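Local coordinates for protein putative ABC transporter subunit, substrate-binding component (Rhodopseudomonas palustris, PDB 4EVQ) that binds 4-hydroxybenzoate and probably related benzoate derivatives, and probably delivers them to an ABC transporter for uptake, at residues A116-T120 with R121-A125; D144-K148 with A149-K153; E166-S169 with G170-S174; G218-K221 with F222-Y226. All coordinates share one frame; numbering follows the deposited sequence.

Contact 1. Residues A116-T120 with R121-A125; sequences ADIIT and RAMCA. With SO4 (sulfate ion), chain D.
Ile-118 O takes two backbone N-H groups of the following turn. Arg-121 N donates to Ile-118 O at 3.0 Å from above the carbonyl plane, 73° out. Met-123 N reaches the same Ile-118 O at 2.9 Å from the opposite face, tilted only 23° from that plane. The paired grip holds a type I beta turn, Arg-121 to Cys-124, against the short 3-10 segment 117-119. Side chains follow. Ile-118 CG1 is anti to its backbone N (chi1 -162°) and lies 3.9 Å from Met-123 CG. The same Ile-118 CG1 is 4.0 Å from Ala-122 CB. Arg-121 starts beside Asp-117, its CG 3.4 Å from Asp-117 O, and runs out extended to NE. Its guanidinium then meets a sulfate edge-on, an ion probably from the crystallisation liquor. Arg-121 NH1 bonds sulfate O2 at 3.0 Å, and Arg-121 NH2 bonds sulfate O3 at 2.9 Å. NH2 also forms a salt bridge with Asp-367, and Arg-140 grips the same ion. A leucine in place of Arg-121 would probably leave Asp-367 without this partner. Further out, the disulfide Cys-124 to Cys-372 ties the turn to the C-terminal tail. The whole loop links strand 109-111 to strand 128-130. Ile-119 packs on both helix 92-105 and strand 128-130, and Met-123 rests on Val-99 of that helix.

Contact 2. Residues D144-K148 with A149-K153; sequences DAMIK and AGLKK
The peptide carbonyls of Ile-147 and Met-146 are the flat groups here, and each receives an N-H from the chain just beyond the helix. Gly-150 N stands over one face of the Ile-147 carbonyl group, 61° out of its plane and 2.9 Å from Ile-147 O. Leu-151 N comes closer to the plane of its acceptor and lies 3.1 Å from Met-146 O. These two bonds back into the last turn make a Schellman motif, which ends helix 135-148. Gly-150 provides the reversal with a positive phi of 90°. A CB at these angles would run into Ala-149 O, which explains the glycine. One step earlier, Ala-149 N still makes a helical bond to Ala-145 O at 2.9 Å. A second bond from Ala-149 N, to Met-146 O at 3.2 Å, is weak. After the turn, Leu-151 folds back along the helix end. Its CG is anti to its carbonyl carbon (chi1 -64°), which brings Leu-151 CD1 within 3.9 Å of Met-146 CB. Met-146 is a selenomethionine and is buried. Trp-236 of strand 235-238 touches both Met-146 and Leu-151, so this apolar pair packs against the sheet. The chain then passes into strand 153-159. Ile-147 CD1 lies 3.7 Å from Leu-151 O. A water bridges two backbone carbonyls, donating to Ile-147 O at 2.9 Å and to Leu-151 O at 2.8 Å.

Contact 3. Residues E166-S169 with G170-S174; sequences EMVS and GFKKS
Val-168 O accepts the N-H of Lys-172 at 2.9 Å, one of four consecutive helical bonds here. Gly-170 N donates to Glu-166 O at 3.1 Å, and Phe-171 N donates to Met-167 O, also at 3.1 Å. Lys-173 N closes the series on Ser-169 O at 3.0 Å. The Lys-172 side chain passes at a slant over Val-168 CG1, its CD 3.7 Å away. A bend at chi3 (67°) then turns its end off the helix, where NZ forms a salt bridge with Asp-185 of strand 181-188. An alanine in place of Lys-172 would probably leave Asp-185 without this mate and the flank of Val-168 less covered. Glu-166 OE1 accepts from Asn-135 ND2 and from Asp-117 N. Lys-173 runs extended past Ser-169, its CE 3.6 Å from Ser-169 OG. Phe-171 stacks on Tyr-211, on the side of the helix that faces the sheet, and Met-167 touches the bound 4-hydroxybenzoate. Helix 162-177 is the crossover of a beta-alpha-beta unit. Its chemistry is thus divided: apolar groups meet sheet and ligand, while the Lys-172 end pairs with Asp-185 and Lys-173 reaches only weakly to a sulfate.

Contact 4. Residues G218-K221 with F222-Y226; sequences GALK and FIKDY. With SO4 (sulfate ion), chain F.
Lys-221 and Asp-225 cross obliquely, one turn apart on helix 217-228, and meet at their charged ends. Lys-221 CG is anti to its backbone N (chi1 -171°), and the chain stays extended as far as CE. A bend at chi4 (-64°) then swings NZ back toward the aspartate. Lys-221 NZ forms a salt bridge with Asp-225 OD2 at 2.9 Å and uses the syn lone pair of that oxygen. Val-193 O is a second acceptor for the same ammonium group, so two partners hold it. The backbone ties the pair as well: Asp-225 N bonds Lys-221 O at 2.9 Å.

Leu-220 and Lys-224 form the next pair, and this one is apolar at the point of touch. Leu-220 CD1 lies 3.7 Å from Lys-224 CE, against the methylene chain and not the charge. Lys-224 keeps an extended chain beyond CG, and Lys-224 NZ reaches a sulfate, 3.1 Å from sulfate O4. Two conformers are deposited for Lys-224, so both its touch on Leu-220 and its ion contact may be only partly populated. Ile-223 turns CG1 back along the helix, 3.3 Å from Ala-219 O, the acceptor of its own N-H.

This helix is the crossover of a beta-alpha-beta unit between strands 209-213 and 235-238. Phe-222 packs on Ala-212 and meets the Phe-195 ring edge-to-face. Leu-220 and Ile-223 lean on helix 246-249, while Asp-225 and Tyr-226 touch Leu-199 of helix 196-205.

In the fold
Contacts 2, 3 and 4 belong to the seven-stranded sheet and its helices, while contact 1 sits in a loop joining two strands of the six-stranded sheet. Contact 2 is the surface one; the others are partly buried. Contacts 2 and 3 lie on adjacent helices, about 13 Å apart between centres, and Met-146 SE packs on Phe-171 CE1. Contact 1 reaches contact 3 through Asp-117 and Glu-166. Contact 4 touches none of the others. Helical backbone bonds dominate contacts 3 and 4. Contact 2 ends a helix with a glycine, and contact 1 relies on a turn near a disulfide. Sulfate bonds an arginine in contact 1 and a lysine in contact 4, and only weakly approaches a lysine in contact 3.

Contact 1. Residues A116-T120 with R121-A125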
loop_
_atom_site.group_PDB
_atom_site.type_symbol
_atom_site.label_atom_id
_atom_site.label_comp_id
_atom_site.label_asym_id
_atom_site.label_seq_id
_atom_site.Cartn_x
_atom_site.Cartn_y
_atom_site.Cartn_z
ATOM N N ALA A 116 -1.529 -8.115 1.304
ATOM C CA ALA A 116 -1.588 -9.571 1.424
ATOM C C ALA A 116 -2.201 -10.189 0.180
ATOM O O ALA A 116 -3.348 -9.880 -0.182
ATOM C CB ALA A 116 -2.397 -9.950 2.668
ATOM N N ASP A 117 -1.493 -11.127 -0.413
ATOM C CA ASP A 117 -1.938 -11.738 -1.670
ATOM C C ASP A 117 -3.282 -12.395 -1.520
ATOM O O ASP A 117 -4.120 -12.314 -2.432
ATOM C CB ASP A 117 -0.903 -12.757 -2.163
ATOM C CG ASP A 117 0.388 -12.127 -2.672
ATOM O OD1 ASP A 117 0.375 -10.976 -3.129
ATOM O OD2 ASP A 117 1.403 -12.858 -2.658
ATOM N N ILE A 118 -3.551 -12.971 -0.361
ATOM C CA ILE A 118 -4.761 -13.781 -0.214
ATOM C C ILE A 118 -6.031 -12.934 -0.278
ATOM O O ILE A 118 -7.098 -13.461 -0.636
ATOM C CB ILE A 118 -4.709 -14.593 1.088
ATOM C CG1 ILE A 118 -5.709 -15.736 1.059
ATOM C CG2 ILE A 118 -4.885 -13.703 2.308
ATOM C CD1 ILE A 118 -5.440 -16.743 2.161
ATOM N N ILE A 119 -5.951 -11.657 0.044
ATOM C CA ILE A 119 -7.155 -10.825 0.136
ATOM C C ILE A 119 -7.920 -10.750 -1.176
ATOM O O ILE A 119 -9.174 -10.711 -1.168
ATOM C CB ILE A 119 -6.755 -9.438 0.700
ATOM C CG1 ILE A 119 -6.358 -9.583 2.153
ATOM C CG2 ILE A 119 -7.895 -8.423 0.549
ATOM C CD1 ILE A 119 -5.844 -8.329 2.798
ATOM N N THR A 120 -7.218 -10.781 -2.289
ATOM C CA THR A 120 -7.879 -10.782 -3.607
ATOM C C THR A 120 -7.563 -12.063 -4.389
ATOM O O THR A 120 -7.633 -12.126 -5.658
ATOM C CB THR A 120 -7.578 -9.481 -4.409
ATOM O OG1 THR A 120 -6.170 -9.336 -4.611
ATOM C CG2 THR A 120 -8.101 -8.215 -3.675
ATOM N N ARG A 121 -7.314 -13.114 -3.624
ATOM C CA ARG A 121 -7.131 -14.468 -4.122
ATOM C C ARG A 121 -8.108 -15.349 -3.349
ATOM O O ARG A 121 -9.322 -15.117 -3.475
ATOM C CB ARG A 121 -5.657 -14.915 -4.111
ATOM C CG ARG A 121 -4.829 -14.142 -5.181
ATOM C CD ARG A 121 -3.378 -14.533 -5.266
ATOM N NE ARG A 121 -2.721 -13.851 -6.396
ATOM C CZ ARG A 121 -1.632 -14.295 -7.019
ATOM N NH1 ARG A 121 -1.054 -15.417 -6.620
ATOM N NH2 ARG A 121 -1.115 -13.635 -8.054
ATOM N N ALA A 122 -7.669 -16.323 -2.562
ATOM C CA ALA A 122 -8.637 -17.213 -1.874
ATOM C C ALA A 122 -9.643 -16.534 -0.930
ATOM O O ALA A 122 -10.730 -17.054 -0.711
ATOM C CB ALA A 122 -7.893 -18.331 -1.133
HETATM N N MSE A 123 -9.297 -15.382 -0.358
HETATM C CA MSE A 123 -10.213 -14.666 0.510
HETATM C C MSE A 123 -11.057 -13.622 -0.231
HETATM O O MSE A 123 -11.801 -12.872 0.381
HETATM C CB MSE A 123 -9.472 -13.933 1.629
HETATM C CG MSE A 123 -9.064 -14.763 2.775
HETATM SE SE MSE A 123 -8.498 -13.583 4.318
HETATM C CE MSE A 123 -7.671 -15.042 5.291
ATOM N N CYS A 124 -10.995 -13.586 -1.552
ATOM C CA CYS A 124 -11.799 -12.611 -2.278
ATOM C C CYS A 124 -13.283 -12.810 -1.954
ATOM O O CYS A 124 -13.731 -13.933 -1.655
ATOM C CB CYS A 124 -11.537 -12.714 -3.781
ATOM S SG CYS A 124 -12.466 -14.032 -4.595
ATOM N N ALA A 125 -14.025 -11.718 -2.009
ATOM C CA ALA A 125 -15.445 -11.781 -1.649
ATOM C C ALA A 125 -16.172 -10.605 -2.253
ATOM O O ALA A 125 -15.572 -9.551 -2.539
ATOM C CB ALA A 125 -15.579 -11.767 -0.136
HETATM S S SO4 D . 2.265 -15.323 -8.691
HETATM O O1 SO4 D . 3.084 -14.150 -8.352
HETATM O O2 SO4 D . 1.754 -15.883 -7.454
HETATM O O3 SO4 D . 1.108 -14.851 -9.439
HETATM O O4 SO4 D . 2.970 -16.296 -9.530
#

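Contact 2. Residues D144-K148 with A149-K153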
loop_
_atom_site.group_PDB
_atom_site.type_symbol
_atom_site.label_atom_id
_atom_site.label_comp_id
_atom_site.label_asym_id
_atom_site.label_seq_id
_atom_site.Cartn_x
_atom_site.Cartn_y
_atom_site.Cartn_z
ATOM N N ASP A 144 11.185 -7.353 -12.408
ATOM C CA ASP A 144 11.258 -7.239 -13.863
ATOM C C ASP A 144 11.987 -5.959 -14.273
ATOM O O ASP A 144 12.757 -5.957 -15.229
ATOM C CB ASP A 144 9.832 -7.262 -14.434
ATOM C CG ASP A 144 9.795 -7.574 -15.926
ATOM O OD1 ASP A 144 10.529 -8.453 -16.412
ATOM O OD2 ASP A 144 9.055 -6.870 -16.596
ATOM N N ALA A 145 11.761 -4.849 -13.563
ATOM C CA ALA A 145 12.464 -3.615 -13.862
ATOM C C ALA A 145 13.970 -3.757 -13.632
ATOM O O ALA A 145 14.797 -3.215 -14.371
ATOM C CB ALA A 145 11.907 -2.502 -12.983
HETATM N N MSE A 146 14.343 -4.534 -12.626
HETATM C CA MSE A 146 15.749 -4.747 -12.327
HETATM C C MSE A 146 16.402 -5.581 -13.436
HETATM O O MSE A 146 17.552 -5.314 -13.816
HETATM C CB MSE A 146 15.900 -5.370 -10.932
HETATM C CG MSE A 146 15.496 -4.374 -9.874
HETATM SE SE MSE A 146 15.134 -5.098 -8.119
HETATM C CE MSE A 146 16.975 -5.460 -7.662
ATOM N N ILE A 147 15.710 -6.602 -13.917
ATOM C CA ILE A 147 16.245 -7.378 -15.054
ATOM C C ILE A 147 16.387 -6.449 -16.245
ATOM O O ILE A 147 17.424 -6.492 -16.941
ATOM C CB ILE A 147 15.333 -8.562 -15.332
ATOM C CG1 ILE A 147 15.409 -9.622 -14.205
ATOM C CG2 ILE A 147 15.684 -9.187 -16.721
ATOM C CD1 ILE A 147 16.766 -10.284 -14.001
ATOM N N LYS A 148 15.386 -5.625 -16.508
ATOM C CA LYS A 148 15.443 -4.730 -17.673
ATOM C C LYS A 148 16.621 -3.769 -17.550
ATOM O O LYS A 148 17.244 -3.386 -18.574
ATOM C CB LYS A 148 14.098 -4.007 -17.795
ATOM C CG LYS A 148 13.904 -3.089 -18.986
ATOM C CD LYS A 148 12.514 -2.442 -18.998
ATOM C CE LYS A 148 12.363 -1.542 -20.234
ATOM N NZ LYS A 148 11.083 -0.803 -20.267
ATOM N N ALA A 149 16.999 -3.427 -16.316
ATOM C CA ALA A 149 18.138 -2.558 -16.044
ATOM C C ALA A 149 19.493 -3.281 -16.173
ATOM O O ALA A 149 20.525 -2.657 -16.002
ATOM C CB ALA A 149 18.027 -1.901 -14.641
ATOM N N GLY A 150 19.485 -4.586 -16.407
ATOM C CA GLY A 150 20.722 -5.334 -16.585
ATOM C C GLY A 150 21.339 -5.925 -15.329
ATOM O O GLY A 150 22.451 -6.425 -15.359
ATOM N N LEU A 151 20.590 -5.922 -14.227
ATOM C CA LEU A 151 21.063 -6.514 -12.991
ATOM C C LEU A 151 20.896 -8.023 -12.975
ATOM O O LEU A 151 19.976 -8.566 -13.587
ATOM C CB LEU A 151 20.264 -5.904 -11.832
ATOM C CG LEU A 151 20.523 -4.412 -11.695
ATOM C CD1 LEU A 151 19.476 -3.809 -10.821
ATOM C CD2 LEU A 151 21.923 -4.063 -11.166
ATOM N N LYS A 152 21.788 -8.706 -12.264
ATOM C CA LYS A 152 21.932 -10.144 -12.401
ATOM C C LYS A 152 22.128 -10.917 -11.101
ATOM O O LYS A 152 22.052 -12.138 -11.091
ATOM C CB LYS A 152 23.167 -10.477 -13.325
ATOM C CG LYS A 152 23.206 -9.847 -14.728
ATOM C CD LYS A 152 24.232 -10.565 -15.618
ATOM C CE LYS A 152 25.582 -10.781 -14.905
ATOM N NZ LYS A 152 26.573 -11.615 -15.700
ATOM N N LYS A 153 22.454 -10.227 -10.002
ATOM C CA LYS A 153 22.925 -10.918 -8.804
ATOM C C LYS A 153 22.454 -10.148 -7.562
ATOM O O LYS A 153 23.108 -9.220 -7.119
ATOM C CB LYS A 153 24.447 -10.994 -8.817
ATOM C CG LYS A 153 25.062 -11.750 -7.643
ATOM C CD LYS A 153 26.606 -11.653 -7.660
ATOM C CE LYS A 153 27.232 -12.331 -6.481
ATOM N NZ LYS A 153 28.742 -12.131 -6.413
HETATM O O HOH W 1 19.537 -8.332 -16.322
#

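Contact 3. Residues E166-S169 with G170-S174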
loop_
_atom_site.group_PDB
_atom_site.type_symbol
_atom_site.label_atom_id
_atom_site.label_comp_id
_atom_site.label_asym_id
_atom_site.label_seq_id
_atom_site.Cartn_x
_atom_site.Cartn_y
_atom_site.Cartn_z
ATOM N N GLU A 166 6.083 -12.001 0.945
ATOM C CA GLU A 166 5.397 -12.042 -0.340
ATOM C C GLU A 166 5.990 -11.116 -1.379
ATOM O O GLU A 166 5.968 -11.417 -2.568
ATOM C CB GLU A 166 3.922 -11.700 -0.133
ATOM C CG GLU A 166 3.135 -12.828 0.538
ATOM C CD GLU A 166 1.678 -12.499 0.864
ATOM O OE1 GLU A 166 1.200 -11.413 0.506
ATOM O OE2 GLU A 166 1.001 -13.372 1.431
HETATM N N MSE A 167 6.421 -9.929 -0.963
HETATM C CA MSE A 167 7.075 -9.038 -1.898
HETATM C C MSE A 167 8.432 -9.578 -2.343
HETATM O O MSE A 167 8.822 -9.382 -3.502
HETATM C CB MSE A 167 7.217 -7.649 -1.319
HETATM C CG MSE A 167 5.920 -6.881 -1.280
HETATM SE SE MSE A 167 6.102 -5.019 -0.861
HETATM C CE MSE A 167 5.150 -4.991 0.754
ATOM N N VAL A 168 9.154 -10.268 -1.468
ATOM C CA VAL A 168 10.404 -10.910 -1.888
ATOM C C VAL A 168 10.079 -12.065 -2.809
ATOM O O VAL A 168 10.766 -12.290 -3.813
ATOM C CB VAL A 168 11.232 -11.339 -0.656
ATOM C CG1 VAL A 168 12.279 -12.376 -1.026
ATOM C CG2 VAL A 168 11.901 -10.153 0.004
ATOM N N SER A 169 9.043 -12.831 -2.516
ATOM C CA SER A 169 8.677 -13.970 -3.380
ATOM C C SER A 169 8.350 -13.524 -4.801
ATOM O O SER A 169 8.828 -14.106 -5.758
ATOM C CB SER A 169 7.522 -14.720 -2.753
ATOM O OG SER A 169 7.135 -15.823 -3.541
ATOM N N GLY A 170 7.587 -12.450 -4.947
ATOM C CA GLY A 170 7.265 -11.939 -6.273
ATOM C C GLY A 170 8.493 -11.452 -7.003
ATOM O O GLY A 170 8.688 -11.720 -8.192
ATOM N N PHE A 171 9.336 -10.703 -6.315
ATOM C CA PHE A 171 10.573 -10.254 -6.885
ATOM C C PHE A 171 11.400 -11.447 -7.385
ATOM O O PHE A 171 11.952 -11.425 -8.481
ATOM C CB PHE A 171 11.365 -9.458 -5.823
ATOM C CG PHE A 171 12.849 -9.405 -6.111
ATOM C CD1 PHE A 171 13.359 -8.529 -7.035
ATOM C CD2 PHE A 171 13.698 -10.292 -5.496
ATOM C CE1 PHE A 171 14.713 -8.594 -7.402
ATOM C CE2 PHE A 171 15.047 -10.321 -5.828
ATOM C CZ PHE A 171 15.532 -9.454 -6.793
ATOM N N LYS A 172 11.526 -12.470 -6.567
ATOM C CA LYS A 172 12.404 -13.596 -6.901
ATOM C C LYS A 172 11.855 -14.287 -8.143
ATOM O O LYS A 172 12.628 -14.714 -8.996
ATOM C CB LYS A 172 12.525 -14.599 -5.759
ATOM C CG LYS A 172 13.335 -14.101 -4.598
ATOM C CD LYS A 172 13.274 -15.038 -3.399
ATOM C CE LYS A 172 13.925 -16.290 -3.669
ATOM N NZ LYS A 172 13.789 -17.129 -2.403
ATOM N N LYS A 173 10.545 -14.418 -8.249
ATOM C CA LYS A 173 9.976 -15.049 -9.427
ATOM C C LYS A 173 10.320 -14.320 -10.685
ATOM O O LYS A 173 10.723 -14.955 -11.660
ATOM C CB LYS A 173 8.477 -15.209 -9.278
ATOM C CG LYS A 173 8.119 -16.238 -8.236
ATOM C CD LYS A 173 6.630 -16.295 -7.991
ATOM C CE LYS A 173 6.346 -17.130 -6.751
ATOM N NZ LYS A 173 4.966 -16.916 -6.245
ATOM N N SER A 174 10.194 -13.016 -10.736
ATOM C CA SER A 174 10.485 -12.314 -11.978
ATOM C C SER A 174 11.961 -12.101 -12.208
ATOM O O SER A 174 12.408 -12.030 -13.380
ATOM C CB SER A 174 9.728 -10.981 -12.058
ATOM O OG SER A 174 10.204 -10.111 -11.058
#

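Contact 4. Residues G218-K221 with F222-Y226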
loop_
_atom_site.group_PDB
_atom_site.type_symbol
_atom_site.label_atom_id
_atom_site.label_comp_id
_atom_site.label_asym_id
_atom_site.label_seq_id
_atom_site.Cartn_x
_atom_site.Cartn_y
_atom_site.Cartn_z
ATOM N N GLY A 218 11.393 2.854 9.914
ATOM C CA GLY A 218 12.371 1.790 9.723
ATOM C C GLY A 218 13.015 1.904 8.353
ATOM O O GLY A 218 14.204 1.599 8.200
ATOM N N ALA A 219 12.242 2.309 7.346
ATOM C CA ALA A 219 12.807 2.553 6.015
ATOM C C ALA A 219 13.769 3.729 6.026
ATOM O O ALA A 219 14.822 3.653 5.406
ATOM C CB ALA A 219 11.704 2.786 4.970
ATOM N N LEU A 220 13.434 4.796 6.718
ATOM C CA LEU A 220 14.357 5.926 6.848
ATOM C C LEU A 220 15.683 5.470 7.438
ATOM O O LEU A 220 16.769 5.812 6.932
ATOM C CB LEU A 220 13.710 7.023 7.696
ATOM C CG LEU A 220 14.627 8.215 8.009
ATOM C CD1 LEU A 220 15.144 8.900 6.743
ATOM C CD2 LEU A 220 13.866 9.201 8.892
ATOM N N LYS A 221 15.632 4.717 8.513
ATOM C CA LYS A 221 16.836 4.248 9.150
ATOM C C LYS A 221 17.607 3.335 8.246
ATOM O O LYS A 221 18.837 3.436 8.170
ATOM C CB LYS A 221 16.531 3.611 10.499
ATOM C CG LYS A 221 17.815 3.308 11.304
ATOM C CD LYS A 221 17.436 2.850 12.680
ATOM C CE LYS A 221 18.698 2.687 13.545
ATOM N NZ LYS A 221 19.559 1.623 12.990
ATOM N N PHE A 222 16.942 2.465 7.525
ATOM C CA PHE A 222 17.606 1.561 6.597
ATOM C C PHE A 222 18.342 2.365 5.551
ATOM O O PHE A 222 19.502 2.074 5.222
ATOM C CB PHE A 222 16.622 0.583 5.942
ATOM C CG PHE A 222 17.306 -0.389 5.062
ATOM C CD1 PHE A 222 17.903 -1.514 5.591
ATOM C CD2 PHE A 222 17.393 -0.172 3.708
ATOM C CE1 PHE A 222 18.626 -2.408 4.775
ATOM C CE2 PHE A 222 18.101 -1.051 2.898
ATOM C CZ PHE A 222 18.693 -2.165 3.424
ATOM N N ILE A 223 17.706 3.350 4.968
ATOM C CA ILE A 223 18.322 4.172 3.925
ATOM C C ILE A 223 19.575 4.846 4.457
ATOM O O ILE A 223 20.611 4.848 3.801
ATOM C CB ILE A 223 17.302 5.217 3.403
ATOM C CG1 ILE A 223 16.224 4.512 2.574
ATOM C CG2 ILE A 223 17.984 6.349 2.630
ATOM C CD1 ILE A 223 15.071 5.391 2.293
ATOM N N LYS A 224 19.478 5.434 5.645
ATOM C CA LYS A 224 20.615 6.114 6.277
ATOM C C LYS A 224 21.740 5.133 6.523
ATOM O O LYS A 224 22.917 5.400 6.161
ATOM C CB LYS A 224 20.152 6.766 7.580
ATOM C CG LYS A 224 19.257 7.974 7.320
ATOM C CD LYS A 224 18.924 8.860 8.527
ATOM C CE LYS A 224 18.369 10.231 7.985
ATOM N NZ LYS A 224 18.030 11.329 8.954
ATOM N N ASP A 225 21.422 3.990 7.092
ATOM C CA ASP A 225 22.439 3.004 7.449
ATOM C C ASP A 225 23.071 2.438 6.176
ATOM O O ASP A 225 24.297 2.216 6.107
ATOM C CB ASP A 225 21.897 1.881 8.306
ATOM C CG ASP A 225 21.489 2.331 9.707
ATOM O OD1 ASP A 225 21.869 3.450 10.109
ATOM O OD2 ASP A 225 20.794 1.526 10.378
ATOM N N TYR A 226 22.274 2.156 5.161
ATOM C CA TYR A 226 22.768 1.596 3.903
ATOM C C TYR A 226 23.785 2.553 3.258
ATOM O O TYR A 226 24.853 2.133 2.819
ATOM C CB TYR A 226 21.578 1.329 2.983
ATOM C CG TYR A 226 21.910 0.578 1.720
ATOM C CD1 TYR A 226 22.471 1.217 0.626
ATOM C CD2 TYR A 226 21.679 -0.777 1.617
ATOM C CE1 TYR A 226 22.735 0.513 -0.541
ATOM C CE2 TYR A 226 21.963 -1.489 0.467
ATOM C CZ TYR A 226 22.506 -0.820 -0.613
ATOM O OH TYR A 226 22.764 -1.518 -1.770
HETATM S S SO4 F . 21.887 10.374 10.651
HETATM O O1 SO4 F . 22.913 10.977 11.499
HETATM O O2 SO4 F . 21.222 9.258 11.315
HETATM O O3 SO4 F . 22.503 9.835 9.433
HETATM O O4 SO4 F . 20.887 11.363 10.227
#